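Local coordinates for DUF3809 domain-containing protein (Deinococcus radiodurans, PDB 3NQN) that is of unknown function but binds calcium ions and belongs to a family grouped with the Bet v 1-like proteins, at residues 12-17 against 103-108; 37-42 against 49-54; 91-96 against 109-114. All coordinates share one frame; numbering follows the deposited sequence. Where two conformers were deposited one is given.

Contact 1: 12-17 against 103-108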
loop_
_atom_site.group_PDB
_atom_site.type_symbol
_atom_site.label_atom_id
_atom_site.label_comp_id
_atom_site.label_asym_id
_atom_site.label_seq_id
_atom_site.Cartn_x
_atom_site.Cartn_y
_atom_site.Cartn_z
ATOM N N LEU A 12 12.260 -24.999 -19.365
ATOM C CA LEU A 12 13.542 -24.312 -19.606
ATOM C C LEU A 12 14.650 -25.238 -19.193
ATOM O O LEU A 12 14.523 -25.942 -18.198
ATOM C CB LEU A 12 13.688 -23.070 -18.721
ATOM C CG LEU A 12 12.822 -21.859 -18.933
ATOM C CD1 LEU A 12 13.140 -20.829 -17.842
ATOM C CD2 LEU A 12 13.064 -21.275 -20.333
ATOM N N ARG A 13 15.765 -25.193 -19.906
ATOM C CA ARG A 13 16.916 -26.004 -19.562
ATOM C C ARG A 13 17.935 -25.194 -18.767
ATOM O O ARG A 13 18.287 -24.077 -19.145
ATOM C CB ARG A 13 17.569 -26.571 -20.824
ATOM C CG ARG A 13 18.852 -27.363 -20.559
ATOM C CD ARG A 13 18.993 -28.502 -21.539
ATOM N NE ARG A 13 20.308 -29.126 -21.489
ATOM C CZ ARG A 13 20.517 -30.418 -21.703
ATOM N NH1 ARG A 13 19.487 -31.225 -21.903
ATOM N NH2 ARG A 13 21.748 -30.912 -21.661
ATOM N N HIS A 14 18.385 -25.741 -17.647
ATOM C CA HIS A 14 19.432 -25.082 -16.885
ATOM C C HIS A 14 20.746 -25.507 -17.545
ATOM O O HIS A 14 21.008 -26.683 -17.657
ATOM C CB HIS A 14 19.413 -25.521 -15.410
ATOM C CG HIS A 14 20.260 -24.667 -14.520
ATOM N ND1 HIS A 14 21.633 -24.586 -14.648
ATOM C CD2 HIS A 14 19.932 -23.859 -13.487
ATOM C CE1 HIS A 14 22.106 -23.752 -13.742
ATOM N NE2 HIS A 14 21.099 -23.302 -13.021
ATOM N N PRO A 15 21.560 -24.547 -17.997
ATOM C CA PRO A 15 22.838 -24.862 -18.669
ATOM C C PRO A 15 23.858 -25.673 -17.849
ATOM O O PRO A 15 24.768 -26.250 -18.428
ATOM C CB PRO A 15 23.430 -23.474 -18.978
ATOM C CG PRO A 15 22.307 -22.530 -18.881
ATOM C CD PRO A 15 21.336 -23.094 -17.896
ATOM N N HIS A 16 23.722 -25.699 -16.520
ATOM C CA HIS A 16 24.700 -26.395 -15.673
ATOM C C HIS A 16 24.284 -27.815 -15.218
ATOM O O HIS A 16 24.988 -28.444 -14.422
ATOM C CB HIS A 16 25.061 -25.534 -14.457
ATOM C CG HIS A 16 25.727 -24.235 -14.806
ATOM N ND1 HIS A 16 25.823 -23.185 -13.916
ATOM C CD2 HIS A 16 26.293 -23.800 -15.961
ATOM C CE1 HIS A 16 26.456 -22.175 -14.493
ATOM N NE2 HIS A 16 26.739 -22.516 -15.737
ATOM N N GLY A 17 23.142 -28.316 -15.703
ATOM C CA GLY A 17 22.741 -29.700 -15.406
ATOM C C GLY A 17 21.774 -29.843 -14.248
ATOM O O GLY A 17 21.297 -28.849 -13.698
ATOM N N GLY A 103 19.253 -31.276 -16.557
ATOM C CA GLY A 103 18.924 -29.904 -16.165
ATOM C C GLY A 103 17.635 -29.363 -16.769
ATOM O O GLY A 103 17.371 -28.182 -16.698
ATOM N N GLU A 104 16.836 -30.232 -17.351
ATOM C CA GLU A 104 15.553 -29.842 -17.918
ATOM C C GLU A 104 14.587 -29.453 -16.786
ATOM O O GLU A 104 14.297 -30.271 -15.918
ATOM C CB GLU A 104 14.969 -31.009 -18.723
ATOM C CG GLU A 104 15.848 -31.489 -19.901
ATOM C CD GLU A 104 15.949 -30.463 -21.019
ATOM O OE1 GLU A 104 15.129 -29.527 -21.036
ATOM O OE2 GLU A 104 16.838 -30.603 -21.889
HETATM N N MSE A 105 14.106 -28.216 -16.794
HETATM C CA MSE A 105 13.175 -27.756 -15.769
HETATM C C MSE A 105 11.772 -27.544 -16.336
HETATM O O MSE A 105 11.611 -27.135 -17.480
HETATM C CB MSE A 105 13.675 -26.453 -15.138
HETATM C CG MSE A 105 15.038 -26.596 -14.447
HETATM SE SE MSE A 105 15.682 -24.947 -13.764
HETATM C CE MSE A 105 15.816 -23.871 -15.394
ATOM N N ALA A 106 10.774 -27.852 -15.519
ATOM C CA ALA A 106 9.372 -27.634 -15.852
ATOM C C ALA A 106 8.787 -26.744 -14.775
ATOM O O ALA A 106 9.014 -26.969 -13.577
ATOM C CB ALA A 106 8.594 -28.977 -15.913
ATOM N N PHE A 107 8.026 -25.740 -15.202
ATOM C CA PHE A 107 7.363 -24.826 -14.298
ATOM C C PHE A 107 5.883 -24.738 -14.628
ATOM O O PHE A 107 5.494 -24.820 -15.790
ATOM C CB PHE A 107 7.969 -23.425 -14.437
ATOM C CG PHE A 107 9.412 -23.348 -14.061
ATOM C CD1 PHE A 107 9.782 -23.067 -12.758
ATOM C CD2 PHE A 107 10.414 -23.543 -15.021
ATOM C CE1 PHE A 107 11.132 -23.008 -12.394
ATOM C CE2 PHE A 107 11.751 -23.474 -14.670
ATOM C CZ PHE A 107 12.114 -23.204 -13.353
ATOM N N ALA A 108 5.072 -24.581 -13.581
ATOM C CA ALA A 108 3.669 -24.257 -13.695
ATOM C C ALA A 108 3.349 -23.260 -12.568
ATOM O O ALA A 108 3.698 -23.503 -11.392
ATOM C CB ALA A 108 2.804 -25.513 -13.543
#

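Contact 2: 37-42 against 49-54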
loop_
_atom_site.group_PDB
_atom_site.type_symbol
_atom_site.label_atom_id
_atom_site.label_comp_id
_atom_site.label_asym_id
_atom_site.label_seq_id
_atom_site.Cartn_x
_atom_site.Cartn_y
_atom_site.Cartn_z
ATOM N N PHE A 37 7.093 -7.689 -12.347
ATOM C CA PHE A 37 5.693 -7.500 -11.962
ATOM C C PHE A 37 5.336 -8.103 -10.624
ATOM O O PHE A 37 4.160 -8.170 -10.264
ATOM C CB PHE A 37 4.747 -7.964 -13.071
ATOM C CG PHE A 37 5.103 -7.418 -14.421
ATOM C CD1 PHE A 37 5.036 -6.052 -14.669
ATOM C CD2 PHE A 37 5.535 -8.264 -15.444
ATOM C CE1 PHE A 37 5.373 -5.531 -15.928
ATOM C CE2 PHE A 37 5.869 -7.753 -16.695
ATOM C CZ PHE A 37 5.787 -6.385 -16.938
ATOM N N LEU A 38 6.360 -8.493 -9.865
ATOM C CA LEU A 38 6.195 -8.902 -8.479
ATOM C C LEU A 38 6.966 -7.898 -7.612
ATOM O O LEU A 38 8.144 -8.102 -7.282
ATOM C CB LEU A 38 6.712 -10.333 -8.244
ATOM C CG LEU A 38 5.956 -11.469 -8.957
ATOM C CD1 LEU A 38 6.555 -12.823 -8.561
ATOM C CD2 LEU A 38 4.449 -11.416 -8.655
ATOM N N ARG A 39 6.295 -6.824 -7.221
ATOM C CA ARG A 39 6.962 -5.759 -6.494
ATOM C C ARG A 39 7.196 -6.139 -5.025
ATOM O O ARG A 39 6.396 -6.853 -4.424
ATOM C CB ARG A 39 6.154 -4.459 -6.589
ATOM C CG ARG A 39 7.003 -3.188 -6.380
ATOM C CD ARG A 39 6.151 -1.930 -6.398
ATOM N NE ARG A 39 5.284 -1.842 -5.219
ATOM C CZ ARG A 39 4.391 -0.873 -5.007
ATOM N NH1 ARG A 39 4.213 0.092 -5.908
ATOM N NH2 ARG A 39 3.653 -0.884 -3.899
ATOM N N GLY A 40 8.295 -5.643 -4.456
ATOM C CA GLY A 40 8.594 -5.854 -3.040
ATOM C C GLY A 40 8.856 -7.300 -2.685
ATOM O O GLY A 40 8.700 -7.709 -1.534
ATOM N N LEU A 41 9.316 -8.064 -3.663
ATOM C CA LEU A 41 9.567 -9.482 -3.468
ATOM C C LEU A 41 10.600 -9.675 -2.366
ATOM O O LEU A 41 11.629 -8.991 -2.339
ATOM C CB LEU A 41 10.054 -10.089 -4.776
ATOM C CG LEU A 41 9.896 -11.580 -5.028
ATOM C CD1 LEU A 41 8.464 -12.073 -4.750
ATOM C CD2 LEU A 41 10.296 -11.858 -6.482
ATOM N N ASP A 42 10.297 -10.552 -1.417
ATOM C CA ASP A 42 11.243 -10.882 -0.370
ATOM C C ASP A 42 10.944 -12.277 0.196
ATOM O O ASP A 42 9.867 -12.848 -0.065
ATOM C CB ASP A 42 11.200 -9.830 0.741
ATOM C CG ASP A 42 12.468 -9.816 1.587
ATOM O OD1 ASP A 42 13.528 -10.297 1.104
ATOM O OD2 ASP A 42 12.408 -9.315 2.727
ATOM N N TRP A 49 7.062 -13.498 -0.262
ATOM C CA TRP A 49 5.966 -12.527 -0.303
ATOM C C TRP A 49 6.280 -11.320 -1.177
ATOM O O TRP A 49 7.438 -11.068 -1.537
ATOM C CB TRP A 49 5.568 -12.079 1.107
ATOM C CG TRP A 49 6.672 -11.423 1.897
ATOM C CD1 TRP A 49 6.938 -10.082 1.988
ATOM C CD2 TRP A 49 7.636 -12.080 2.725
ATOM N NE1 TRP A 49 8.023 -9.868 2.815
ATOM C CE2 TRP A 49 8.469 -11.076 3.279
ATOM C CE3 TRP A 49 7.888 -13.420 3.043
ATOM C CZ2 TRP A 49 9.524 -11.374 4.140
ATOM C CZ3 TRP A 49 8.942 -13.713 3.895
ATOM C CH2 TRP A 49 9.747 -12.693 4.434
ATOM N N GLY A 50 5.235 -10.576 -1.513
ATOM C CA GLY A 50 5.365 -9.426 -2.370
ATOM C C GLY A 50 4.003 -8.887 -2.708
ATOM O O GLY A 50 3.046 -9.109 -1.969
ATOM N N GLU A 51 3.896 -8.211 -3.842
ATOM C CA GLU A 51 2.624 -7.631 -4.240
ATOM C C GLU A 51 2.528 -7.478 -5.747
ATOM O O GLU A 51 3.538 -7.362 -6.434
ATOM C CB GLU A 51 2.428 -6.265 -3.531
ATOM C CG GLU A 51 3.541 -5.265 -3.817
ATOM C CD GLU A 51 3.640 -4.124 -2.792
ATOM O OE1 GLU A 51 2.969 -4.163 -1.732
ATOM O OE2 GLU A 51 4.426 -3.200 -3.046
ATOM N N LEU A 52 1.312 -7.580 -6.261
ATOM C CA LEU A 52 1.034 -7.284 -7.644
ATOM C C LEU A 52 0.322 -5.953 -7.680
ATOM O O LEU A 52 -0.402 -5.606 -6.732
ATOM C CB LEU A 52 0.138 -8.350 -8.279
ATOM C CG LEU A 52 0.696 -9.764 -8.452
ATOM C CD1 LEU A 52 0.972 -10.370 -7.096
ATOM C CD2 LEU A 52 -0.300 -10.639 -9.245
ATOM N N LEU A 53 0.494 -5.216 -8.776
ATOM C CA LEU A 53 -0.113 -3.898 -8.906
ATOM C C LEU A 53 -1.294 -3.922 -9.871
ATOM O O LEU A 53 -1.163 -4.338 -11.019
ATOM C CB LEU A 53 0.924 -2.877 -9.375
ATOM C CG LEU A 53 2.169 -2.687 -8.482
ATOM C CD1 LEU A 53 3.063 -1.578 -9.060
ATOM C CD2 LEU A 53 1.771 -2.363 -7.064
ATOM N N VAL A 54 -2.460 -3.552 -9.363
ATOM C CA VAL A 54 -3.660 -3.394 -10.170
ATOM C C VAL A 54 -3.884 -1.900 -10.367
ATOM O O VAL A 54 -4.077 -1.157 -9.391
ATOM C CB VAL A 54 -4.899 -4.002 -9.472
ATOM C CG1 VAL A 54 -6.177 -3.758 -10.321
ATOM C CG2 VAL A 54 -4.687 -5.491 -9.211
HETATM O O HOH W 1 2.037 -6.344 -10.922
HETATM O O HOH W 2 10.209 -7.902 3.152
#

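Contact 3: 91-96 against 109-114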
loop_
_atom_site.group_PDB
_atom_site.type_symbol
_atom_site.label_atom_id
_atom_site.label_comp_id
_atom_site.label_asym_id
_atom_site.label_seq_id
_atom_site.Cartn_x
_atom_site.Cartn_y
_atom_site.Cartn_z
ATOM N N VAL A 91 -3.761 -11.574 -3.535
ATOM C CA VAL A 91 -3.500 -12.566 -4.560
ATOM C C VAL A 91 -2.920 -13.838 -3.942
ATOM O O VAL A 91 -2.136 -13.769 -2.982
ATOM C CB VAL A 91 -2.473 -12.011 -5.608
ATOM C CG1 VAL A 91 -2.043 -13.111 -6.601
ATOM C CG2 VAL A 91 -3.052 -10.808 -6.340
ATOM N N ALA A 92 -3.366 -14.985 -4.459
ATOM C CA ALA A 92 -2.812 -16.305 -4.117
ATOM C C ALA A 92 -1.894 -16.725 -5.259
ATOM O O ALA A 92 -2.357 -16.899 -6.382
ATOM C CB ALA A 92 -3.898 -17.308 -3.973
ATOM N N VAL A 93 -0.596 -16.866 -4.957
ATOM C CA VAL A 93 0.412 -17.277 -5.925
ATOM C C VAL A 93 0.858 -18.709 -5.643
ATOM O O VAL A 93 1.353 -19.024 -4.547
ATOM C CB VAL A 93 1.636 -16.360 -5.887
ATOM C CG1 VAL A 93 2.739 -16.878 -6.865
ATOM C CG2 VAL A 93 1.244 -14.916 -6.241
ATOM N N SER A 94 0.593 -19.596 -6.586
ATOM C CA SER A 94 0.988 -21.003 -6.468
ATOM C C SER A 94 1.940 -21.332 -7.599
ATOM O O SER A 94 1.877 -20.726 -8.653
ATOM C CB SER A 94 -0.226 -21.923 -6.570
ATOM O OG SER A 94 -1.271 -21.528 -5.715
ATOM N N GLY A 95 2.829 -22.285 -7.360
ATOM C CA GLY A 95 3.768 -22.720 -8.378
ATOM C C GLY A 95 4.392 -24.061 -8.060
ATOM O O GLY A 95 4.525 -24.457 -6.872
ATOM N N GLN A 96 4.726 -24.796 -9.114
ATOM C CA GLN A 96 5.389 -26.066 -8.979
ATOM C C GLN A 96 6.529 -26.112 -9.992
ATOM O O GLN A 96 6.382 -25.650 -11.137
ATOM C CB GLN A 96 4.430 -27.242 -9.211
ATOM C CG GLN A 96 3.085 -27.195 -8.405
ATOM C CD GLN A 96 2.053 -26.263 -9.039
ATOM O OE1 GLN A 96 1.890 -26.246 -10.246
ATOM N NE2 GLN A 96 1.328 -25.502 -8.199
ATOM N N PHE A 109 2.729 -22.146 -12.927
ATOM C CA PHE A 109 2.294 -21.139 -11.949
ATOM C C PHE A 109 0.833 -20.860 -12.081
ATOM O O PHE A 109 0.292 -20.874 -13.191
ATOM C CB PHE A 109 3.056 -19.846 -12.138
ATOM C CG PHE A 109 4.486 -19.939 -11.745
ATOM C CD1 PHE A 109 4.871 -19.703 -10.435
ATOM C CD2 PHE A 109 5.446 -20.328 -12.665
ATOM C CE1 PHE A 109 6.179 -19.826 -10.048
ATOM C CE2 PHE A 109 6.767 -20.444 -12.285
ATOM C CZ PHE A 109 7.131 -20.195 -10.961
ATOM N N GLN A 110 0.170 -20.636 -10.945
ATOM C CA GLN A 110 -1.263 -20.266 -10.948
ATOM C C GLN A 110 -1.462 -19.053 -10.032
ATOM O O GLN A 110 -0.806 -18.931 -8.990
ATOM C CB GLN A 110 -2.166 -21.433 -10.510
ATOM C CG GLN A 110 -1.890 -22.783 -11.215
ATOM C CD GLN A 110 -0.716 -23.548 -10.612
ATOM O OE1 GLN A 110 -0.520 -23.551 -9.408
ATOM N NE2 GLN A 110 0.058 -24.206 -11.456
ATOM N N PHE A 111 -2.305 -18.119 -10.480
ATOM C CA PHE A 111 -2.603 -16.911 -9.735
ATOM C C PHE A 111 -4.085 -16.765 -9.607
ATOM O O PHE A 111 -4.823 -17.014 -10.561
ATOM C CB PHE A 111 -2.078 -15.669 -10.463
ATOM C CG PHE A 111 -0.621 -15.660 -10.661
ATOM C CD1 PHE A 111 -0.054 -16.279 -11.780
ATOM C CD2 PHE A 111 0.207 -14.995 -9.778
ATOM C CE1 PHE A 111 1.301 -16.249 -11.983
ATOM C CE2 PHE A 111 1.559 -14.955 -9.982
ATOM C CZ PHE A 111 2.114 -15.588 -11.092
ATOM N N GLN A 112 -4.531 -16.365 -8.420
ATOM C CA GLN A 112 -5.938 -16.110 -8.178
ATOM C C GLN A 112 -6.053 -14.783 -7.408
ATOM O O GLN A 112 -5.389 -14.588 -6.401
ATOM C CB GLN A 112 -6.559 -17.273 -7.377
ATOM C CG GLN A 112 -8.014 -17.046 -6.907
ATOM C CD GLN A 112 -9.050 -17.365 -7.972
ATOM O OE1 GLN A 112 -8.867 -18.274 -8.782
ATOM N NE2 GLN A 112 -10.167 -16.649 -7.942
ATOM N N ALA A 113 -6.844 -13.853 -7.928
ATOM C CA ALA A 113 -7.076 -12.584 -7.234
ATOM C C ALA A 113 -8.317 -12.779 -6.380
ATOM O O ALA A 113 -9.295 -13.332 -6.840
ATOM C CB ALA A 113 -7.281 -11.447 -8.220
ATOM N N HIS A 114 -8.227 -12.389 -5.113
ATOM C CA HIS A 114 -9.324 -12.508 -4.176
ATOM C C HIS A 114 -9.828 -11.108 -3.829
ATOM O O HIS A 114 -9.135 -10.347 -3.183
ATOM C CB HIS A 114 -8.857 -13.226 -2.907
ATOM C CG HIS A 114 -8.602 -14.693 -3.102
ATOM N ND1 HIS A 114 -9.569 -15.653 -2.885
ATOM C CD2 HIS A 114 -7.487 -15.361 -3.478
ATOM C CE1 HIS A 114 -9.064 -16.848 -3.133
ATOM N NE2 HIS A 114 -7.804 -16.699 -3.501
#

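Contact 1: 12-17 against 103-108
The carbonyl O of Leu-12 takes the amide N-H of Met-105 at 2.7 Å from N to O, and the return bond from Leu-12 N to Met-105 O makes the two an antiparallel hydrogen-bonded pair. Leu-12 is one of the last residues of its strand, yet the pairing runs a step further: His-14 N donates to Gly-103 O at 2.8 Å in an almost straight bond (178°). Glycine suits position 103, since its phi is positive and a CB there would run into His-14 O and Gly-17 CA. His-14 to Gly-17 form a type I turn, with Gly-17 the residue just before helix 18-26.

On the face of Leu-12, Met-105, a selenomethionine, sends its chain straight out and then bends it at the last torsion (chi3 -61°). This bend carries CE to within 4.0 Å of Leu-12 CB and equally near His-14 CB, while SE lies at the edge of the His-14 imidazole, 5.4 Å from the ring centroid. A long, flexible, apolar chain fits this place, where Ala-21 and Phe-24 of helix 18-26 also touch it. The ring of His-14 is held in turn by His-16 N, which donates to His-14 ND1 at 3.0 Å in the ring plane.

The other face is ionic. Arg-13 NH1 donates to Glu-104 OE2 at 2.7 Å, in the guanidinium plane but on the anti side of the carboxylate, the two planes turned 66° apart. The bridge belongs to one of two modelled conformers of each side chain and may not be kept in the other. Chemically, the strand end is joined by backbone bonds and by an apolar face packed against helices 18-26 and 122-153, with an ion pair on its other face that may be only partly occupied.

Contact 2: 37-42 against 49-54
Two nitrogens of Arg-39 converge on a single oxygen: NH2 lies 2.6 Å from Glu-51 OE2 and NE 2.7 Å from the same atom. OE2 lies close to the guanidinium plane, at its edge, while the two nitrogens come to the carboxylate from the same face of its plane. Two bonds to one oxygen probably restrain the arginine head, while they hold the carboxylate through OE2 alone. Glu-51 reaches it with CG between its backbone N and carbonyl carbon (chi1 58°) and an extended chain beyond. Leu-53 CD2 covers one face of the guanidinium, 3.6 Å from Arg-39 CZ, an apolar cover over a delocalised cation.

Beneath the salt bridge, Arg-39 and Glu-51 exchange two backbone bonds, as do Asp-42 and Trp-49 further along. Between these pairs the register slips by one residue: a beta bulge, formed where a type II turn carries the chain round a corner at Gly-40, whose positive phi favours glycine. At Gly-50, across from Leu-41, a CB would crowd Arg-39 O and Leu-41 CA.

At the far end Asp-42 O sits over a face of the Trp-49 indole, 3.7 Å from CD2, and one water bridges Asp-42 OD2 and Trp-49 NE1. A second water donates to Phe-37 O and accepts from Leu-53 N.

Leu-38 CD2 meets Leu-52 CD1 at 4.0 Å. Strand 60-73 flanks 49-54 and brings Asp-63, a calcium-binding residue whose ion is not bound to this chain here, against Glu-51, while Arg-67 makes a cation-pi contact with Trp-49. Phe-37 and Val-54 rest on helix 122-153.

Contact 3: 91-96 against 109-114
Phe-109 meets the opposite strand from its first carbon onward: CB lies near Ser-94 O, CG is 4.1 Å from that oxygen, and CD1 comes to 3.6 Å from it and 3.8 Å from Gly-95 CA, with CE1 4.1 Å from the same CA. The side chain also touches Leu-147 of helix 122-153. A CB on residue 95 would collide with Phe-109 CE1, so the bare glycine leaves room for the ring. Further along this face, Phe-111 CD2 meets Val-93 CG2 at 3.7 Å; Phe-111 also packs on Leu-140 and Leu-147, Val-93 on Phe-66.

On the other face two amides pair. Gln-96 NE2 donates to Gln-110 OE1 at 2.9 Å, and Gln-110 NE2 returns a bond to Gln-96 OE1 at 3.0 Å. Each chain is bent at chi2 (80° and 81°), which brings the amides together nearly coplanar, 8° apart, each acceptor being met on a lone pair. Gln-110 OE1 also touches Ser-94 CB at 3.3 Å. Replacing Gln-96 by alanine would probably leave Gln-110 OE1 and NE2 without these two partners and its amide freer to turn.

Four backbone bonds join Ala-92 with Gln-112 and Ser-94 with Gln-110. The hairpin thus has two chemistries: phenylalanines packed on the helix with valines beside them, and mutually hydrogen-bonded amides on the face near Ser-5 and Glu-7, calcium-binding residues whose ions are not bound to this chain here.

In the fold
All three contacts belong to one antiparallel sheet, which has the long helix 122-153 packed against it, consistent with the family's Bet v 1-like grouping. Contacts 1 and 3 share strand 104-114, which pairs with 5-13 in one and 90-99 in the other; their centres are about 21 Å apart, and Ala-108 O and Gln-96 N probably hydrogen-bond between them. Contact 2 lies at the opposite edge, its centre about 24 Å from that of contact 1 and about 12 Å from that of contact 3, which it touches through Leu-52 and Val-91. Along the chain 12-17 comes first, then contact 2, then 91-96, 103-108 and 109-114. The first strand thus joins the last, while contacts 2 and 3 each lie in a hairpin of two successive strands.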